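Local coordinates for protein gamma-glutamyltranspeptidase (Ggt) (Helicobacter pylori 26695, PDB 5BPK) that probably cleaves the gamma-glutamyl bond of glutathione and related compounds and transfers the gamma-glutamyl group to water or an amino acceptor, as an N-terminal nucleophile hydrolase, at residues Thr1-Val6 against Ala13-Tyr18; Leu87-Pro92 against Val164-Val169. One frame throughout, in Å; residues are numbered along the deposited sequence.

Overall arrangement
Contact 1 pairs the N-terminal strand, whose first residue carries the covalently bound dihydro-oxazole inhibitor, with the strand that follows it in a hairpin. Contact 2 lies in a second antiparallel sheet that faces this hairpin, the sandwich arrangement expected of an Ntn-hydrolase. Their centres are about 8 Å apart, and N165 links the two layers, its O lying 2.7 Å from S5 OG and its ND2 2.8 Å from H3 O. At the ligand end T1 and P92 adjoin, and both belong to the inhibitor pocket. Residues 13-18, with S5 and V6, also pair with a strand of the other chain, so the sheet runs on across the interface.

Contact 1 of 2, residues Thr1-Val6 against Ala13-Tyr18; sequences TTHYSV and AVSVTY. With 4UD ((2S)-amino[(5S)-4,5-dihydro-1,2-oxazol-5-yl]acetic acid), chain O.
The H3 imidazole reaches across to T17, where ND1 is hydrogen-bonded to OG1 at 2.7 Å. With H3 CG anti to the backbone N (chi1 -178°), the ring is carried over to T17, whose side chain it crosses at about a right angle. At the other end of the ring, NE2 donates to S5 OG of its own strand over 2.9 Å, close to the ring plane, and two bonds, the second of them bent, restrain the rotation of the imidazole. S5 OG is held as well by the carbonyl of N165. S15 OG sits at the ring edge, while V16 O lies over one face. Beside this, six backbone bonds join T2 to Y18, Y4 to V16 and V6 to V14, one each way in every pair; V16 N to Y4 O, at 2.9 Å, is nearly straight (175°). They illustrate the antiparallel hairpin that carries the N-terminal nucleophile of an Ntn-hydrolase: T1 OG1 is covalently bound to C3 of the inhibitor ring at 1.3 Å. T2, Y4, V6, V14, V16 and Y18 line the face turned from the imidazole. There V16 CB makes a CH-pi contact over one face of the Y4 ring, 3.7 Å from its centroid, and the two valine methyls reach toward the phenol end. Y4 in turn points an edge at the face of Y18 in an offset T-shaped stack, planes at 86° and centroids 5.8 Å apart. T2 CG2 meets the edge of the Y18 ring at CE1, 3.5 Å away. The Y18 hydroxyl bonds to the carbonyl of G69 of the other chain, which also packs H76 on T2 and L41 on Y4.

Contact 2 of 2, residues Leu87-Pro92 against Val164-Val169; sequences LVVGSP and VNAIQV
Two inner strands of a four-stranded antiparallel sheet meet where L87-P92 runs beside V164-V169, and V88 and I167 form the hydrogen-bonded pair between these segments. V88 N donates to I167 O at 2.8 Å and I167 N returns the bond to V88 O at 2.9 Å, both donors lying in the carbonyl plane. Their side chains lie on the face turned to the hairpin strand 2-8, where S5 touches both. On the other face L87 and Q168 run side by side, with the leucine methyl CD2 3.7 Å from Q168 CB. This is the helix-covered side of one layer of the Ntn-hydrolase sandwich: L87 rests on I115, while V89 and Q168 pack against helix 96-109. V89 turns CG2, anti to its own N, toward V164, whose CG1 is 3.8 Å away. Beyond the ladder no N-H...O bond joins the segments, and V164 CA directs its hydrogen at G90 O, 3.4 Å away, a carbonyl with no conventional hydrogen-bond partner though buried. The other methyl of V164, CG2, lies 3.8 Å from S91 CB. S91 OG, also hydrogen-bonded to D163 N, donates to P92 O at 2.7 Å, on a lone pair; P92 belongs to the inhibitor pocket.

Contact 1 of 2, residues Thr1-Val6 against Ala13-Tyr18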
loop_
_atom_site.group_PDB
_atom_site.type_symbol
_atom_site.label_atom_id
_atom_site.label_comp_id
_atom_site.label_asym_id
_atom_site.label_seq_id
_atom_site.Cartn_x
_atom_site.Cartn_y
_atom_site.Cartn_z
ATOM N N THR B 1 2.847 4.886 3.435
ATOM C CA THR B 1 1.779 3.860 3.296
ATOM C C THR B 1 1.560 3.047 4.549
ATOM O O THR B 1 2.415 2.960 5.427
ATOM C CB THR B 1 2.163 2.838 2.261
ATOM O OG1 THR B 1 3.399 3.233 1.667
ATOM C CG2 THR B 1 1.059 2.654 1.225
ATOM N N THR B 2 0.405 2.406 4.612
ATOM C CA THR B 2 0.146 1.470 5.696
ATOM C C THR B 2 -0.867 0.431 5.213
ATOM O O THR B 2 -1.712 0.723 4.373
ATOM C CB THR B 2 -0.335 2.215 6.972
ATOM O OG1 THR B 2 -0.188 1.372 8.121
ATOM C CG2 THR B 2 -1.780 2.698 6.853
ATOM N N HIS B 3 -0.705 -0.805 5.684
ATOM C CA HIS B 3 -1.588 -1.899 5.315
ATOM C C HIS B 3 -2.320 -2.430 6.543
ATOM O O HIS B 3 -1.720 -2.590 7.606
ATOM C CB HIS B 3 -0.827 -3.071 4.673
ATOM C CG HIS B 3 -1.743 -4.168 4.260
ATOM N ND1 HIS B 3 -2.493 -4.086 3.113
ATOM C CD2 HIS B 3 -2.151 -5.289 4.901
ATOM C CE1 HIS B 3 -3.306 -5.124 3.050
ATOM N NE2 HIS B 3 -3.109 -5.875 4.120
ATOM N N TYR B 4 -3.603 -2.738 6.388
ATOM C CA TYR B 4 -4.318 -3.473 7.424
ATOM C C TYR B 4 -5.178 -4.604 6.860
ATOM O O TYR B 4 -5.607 -4.557 5.722
ATOM C CB TYR B 4 -5.094 -2.508 8.311
ATOM C CG TYR B 4 -6.172 -1.651 7.676
ATOM C CD1 TYR B 4 -5.891 -0.365 7.188
ATOM C CD2 TYR B 4 -7.488 -2.089 7.640
ATOM C CE1 TYR B 4 -6.902 0.436 6.642
ATOM C CE2 TYR B 4 -8.507 -1.298 7.093
ATOM C CZ TYR B 4 -8.218 -0.034 6.620
ATOM O OH TYR B 4 -9.243 0.733 6.107
ATOM N N SER B 5 -5.387 -5.626 7.690
ATOM C CA SER B 5 -5.981 -6.880 7.298
ATOM C C SER B 5 -7.059 -7.252 8.307
ATOM O O SER B 5 -6.826 -7.171 9.525
ATOM C CB SER B 5 -4.914 -7.979 7.257
ATOM O OG SER B 5 -3.952 -7.756 6.221
ATOM N N VAL B 6 -8.209 -7.700 7.802
ATOM C CA VAL B 6 -9.331 -8.072 8.650
ATOM C C VAL B 6 -9.959 -9.368 8.142
ATOM O O VAL B 6 -10.152 -9.540 6.944
ATOM C CB VAL B 6 -10.446 -6.978 8.688
ATOM C CG1 VAL B 6 -11.472 -7.303 9.769
ATOM C CG2 VAL B 6 -9.855 -5.564 8.898
ATOM N N ALA B 13 -13.260 -11.328 4.318
ATOM C CA ALA B 13 -11.923 -10.806 4.566
ATOM C C ALA B 13 -11.706 -9.554 3.733
ATOM O O ALA B 13 -12.185 -9.462 2.593
ATOM C CB ALA B 13 -10.859 -11.844 4.247
ATOM N N VAL B 14 -10.990 -8.595 4.319
ATOM C CA VAL B 14 -10.761 -7.290 3.724
ATOM C C VAL B 14 -9.283 -6.961 3.931
ATOM O O VAL B 14 -8.780 -6.983 5.060
ATOM C CB VAL B 14 -11.632 -6.204 4.397
ATOM C CG1 VAL B 14 -11.414 -4.859 3.741
ATOM C CG2 VAL B 14 -13.116 -6.586 4.345
ATOM N N SER B 15 -8.602 -6.657 2.833
ATOM C CA SER B 15 -7.188 -6.340 2.840
ATOM C C SER B 15 -7.052 -4.942 2.243
ATOM O O SER B 15 -7.408 -4.727 1.082
ATOM C CB SER B 15 -6.443 -7.382 2.018
ATOM O OG SER B 15 -5.054 -7.299 2.225
ATOM N N VAL B 16 -6.616 -3.982 3.065
ATOM C CA VAL B 16 -6.605 -2.572 2.679
ATOM C C VAL B 16 -5.192 -2.002 2.761
ATOM O O VAL B 16 -4.566 -2.054 3.827
ATOM C CB VAL B 16 -7.497 -1.716 3.590
ATOM C CG1 VAL B 16 -7.469 -0.246 3.116
ATOM C CG2 VAL B 16 -8.933 -2.271 3.652
ATOM N N THR B 17 -4.684 -1.497 1.641
ATOM C CA THR B 17 -3.470 -0.688 1.650
ATOM C C THR B 17 -3.855 0.717 1.230
ATOM O O THR B 17 -4.501 0.933 0.175
ATOM C CB THR B 17 -2.360 -1.222 0.718
ATOM O OG1 THR B 17 -2.273 -2.649 0.797
ATOM C CG2 THR B 17 -0.997 -0.612 1.099
ATOM N N TYR B 18 -3.492 1.691 2.050
ATOM C CA TYR B 18 -3.803 3.077 1.704
ATOM C C TYR B 18 -2.732 4.025 2.223
ATOM O O TYR B 18 -1.833 3.616 2.985
ATOM C CB TYR B 18 -5.245 3.438 2.117
ATOM C CG TYR B 18 -5.492 3.908 3.551
ATOM C CD1 TYR B 18 -4.764 3.409 4.631
ATOM C CD2 TYR B 18 -6.502 4.819 3.822
ATOM C CE1 TYR B 18 -5.001 3.854 5.930
ATOM C CE2 TYR B 18 -6.747 5.272 5.123
ATOM C CZ TYR B 18 -5.991 4.789 6.166
ATOM O OH TYR B 18 -6.212 5.233 7.451
HETATM C C3 4UD O . 3.347 3.202 0.337
HETATM C C4 4UD O . 2.678 3.620 -1.739
HETATM C C5 4UD O . 3.326 4.368 -0.589
HETATM C C6 4UD O . 3.015 4.141 -3.143
HETATM C C8 4UD O . 2.196 3.320 -4.114
HETATM O O9 4UD O . 1.040 3.585 -4.334
HETATM O O10 4UD O . 2.750 2.262 -4.750
HETATM N N7 4UD O . 2.619 5.549 -3.282
HETATM O O2 4UD O . 3.164 2.283 -1.650
HETATM N N1 4UD O . 3.254 2.100 -0.330
#

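Contact 2 of 2, residues Leu87-Pro92 against Val164-Val169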
loop_
_atom_site.group_PDB
_atom_site.type_symbol
_atom_site.label_atom_id
_atom_site.label_comp_id
_atom_site.label_asym_id
_atom_site.label_seq_id
_atom_site.Cartn_x
_atom_site.Cartn_y
_atom_site.Cartn_z
ATOM N N LEU B 87 -5.074 -16.720 3.605
ATOM C CA LEU B 87 -4.224 -15.598 4.019
ATOM C C LEU B 87 -4.825 -14.251 3.644
ATOM O O LEU B 87 -5.445 -14.113 2.592
ATOM C CB LEU B 87 -2.837 -15.693 3.374
ATOM C CG LEU B 87 -1.982 -16.925 3.692
ATOM C CD1 LEU B 87 -0.769 -17.019 2.750
ATOM C CD2 LEU B 87 -1.533 -16.909 5.163
ATOM N N VAL B 88 -4.633 -13.265 4.519
ATOM C CA VAL B 88 -4.924 -11.863 4.238
ATOM C C VAL B 88 -3.614 -11.120 4.475
ATOM O O VAL B 88 -3.056 -11.159 5.574
ATOM C CB VAL B 88 -6.051 -11.315 5.138
ATOM C CG1 VAL B 88 -6.535 -9.938 4.628
ATOM C CG2 VAL B 88 -7.203 -12.316 5.214
ATOM N N VAL B 89 -3.091 -10.483 3.436
ATOM C CA VAL B 89 -1.739 -9.956 3.497
ATOM C C VAL B 89 -1.564 -8.697 2.646
ATOM O O VAL B 89 -2.257 -8.489 1.660
ATOM C CB VAL B 89 -0.731 -11.058 3.100
ATOM C CG1 VAL B 89 -0.953 -11.489 1.673
ATOM C CG2 VAL B 89 0.708 -10.629 3.356
ATOM N N GLY B 90 -0.632 -7.856 3.065
ATOM C CA GLY B 90 -0.272 -6.647 2.340
ATOM C C GLY B 90 0.809 -5.910 3.101
ATOM O O GLY B 90 1.177 -6.312 4.213
ATOM N N SER B 91 1.329 -4.845 2.491
ATOM C CA SER B 91 2.419 -4.072 3.062
ATOM C C SER B 91 2.566 -2.729 2.382
ATOM O O SER B 91 2.188 -2.585 1.215
ATOM C CB SER B 91 3.744 -4.826 2.868
ATOM O OG SER B 91 4.838 -4.157 3.471
ATOM N N PRO B 92 3.123 -1.746 3.104
ATOM C CA PRO B 92 3.687 -0.568 2.485
ATOM C C PRO B 92 5.089 -0.828 1.952
ATOM O O PRO B 92 5.613 -1.930 2.100
ATOM C CB PRO B 92 3.726 0.423 3.644
ATOM C CG PRO B 92 3.959 -0.402 4.831
ATOM C CD PRO B 92 3.172 -1.651 4.576
ATOM N N VAL B 164 4.253 -5.624 7.223
ATOM C CA VAL B 164 3.168 -6.529 6.918
ATOM C C VAL B 164 2.286 -6.783 8.135
ATOM O O VAL B 164 2.772 -7.112 9.211
ATOM C CB VAL B 164 3.717 -7.877 6.421
ATOM C CG1 VAL B 164 2.566 -8.884 6.170
ATOM C CG2 VAL B 164 4.577 -7.687 5.167
ATOM N N ASN B 165 0.984 -6.602 7.946
ATOM C CA ASN B 165 -0.013 -7.051 8.887
ATOM C C ASN B 165 -0.800 -8.127 8.165
ATOM O O ASN B 165 -1.408 -7.861 7.125
ATOM C CB ASN B 165 -0.874 -5.879 9.338
ATOM C CG ASN B 165 -0.068 -4.866 10.098
ATOM O OD1 ASN B 165 0.530 -5.200 11.126
ATOM N ND2 ASN B 165 -0.006 -3.635 9.591
ATOM N N ALA B 166 -0.741 -9.345 8.689
ATOM C CA ALA B 166 -1.251 -10.504 7.984
ATOM C C ALA B 166 -2.043 -11.442 8.899
ATOM O O ALA B 166 -1.804 -11.507 10.112
ATOM C CB ALA B 166 -0.110 -11.243 7.304
ATOM N N ILE B 167 -2.992 -12.150 8.293
ATOM C CA ILE B 167 -3.837 -13.124 8.980
ATOM C C ILE B 167 -3.813 -14.432 8.215
ATOM O O ILE B 167 -3.852 -14.430 6.977
ATOM C CB ILE B 167 -5.309 -12.650 9.093
ATOM C CG1 ILE B 167 -5.415 -11.358 9.893
ATOM C CG2 ILE B 167 -6.184 -13.738 9.711
ATOM C CD1 ILE B 167 -6.778 -10.639 9.751
ATOM N N GLN B 168 -3.687 -15.538 8.953
ATOM C CA GLN B 168 -3.897 -16.863 8.410
ATOM C C GLN B 168 -5.123 -17.473 9.083
ATOM O O GLN B 168 -5.287 -17.387 10.308
ATOM C CB GLN B 168 -2.663 -17.748 8.611
ATOM C CG GLN B 168 -2.784 -19.146 8.027
ATOM C CD GLN B 168 -1.573 -20.012 8.300
ATOM O OE1 GLN B 168 -1.116 -20.116 9.439
ATOM N NE2 GLN B 168 -1.062 -20.656 7.266
ATOM N N VAL B 169 -5.969 -18.111 8.276
ATOM C CA VAL B 169 -7.194 -18.727 8.779
ATOM C C VAL B 169 -7.143 -20.224 8.478
ATOM O O VAL B 169 -6.890 -20.636 7.336
ATOM C CB VAL B 169 -8.453 -18.104 8.162
ATOM C CG1 VAL B 169 -9.702 -18.719 8.759
ATOM C CG2 VAL B 169 -8.458 -16.599 8.369
#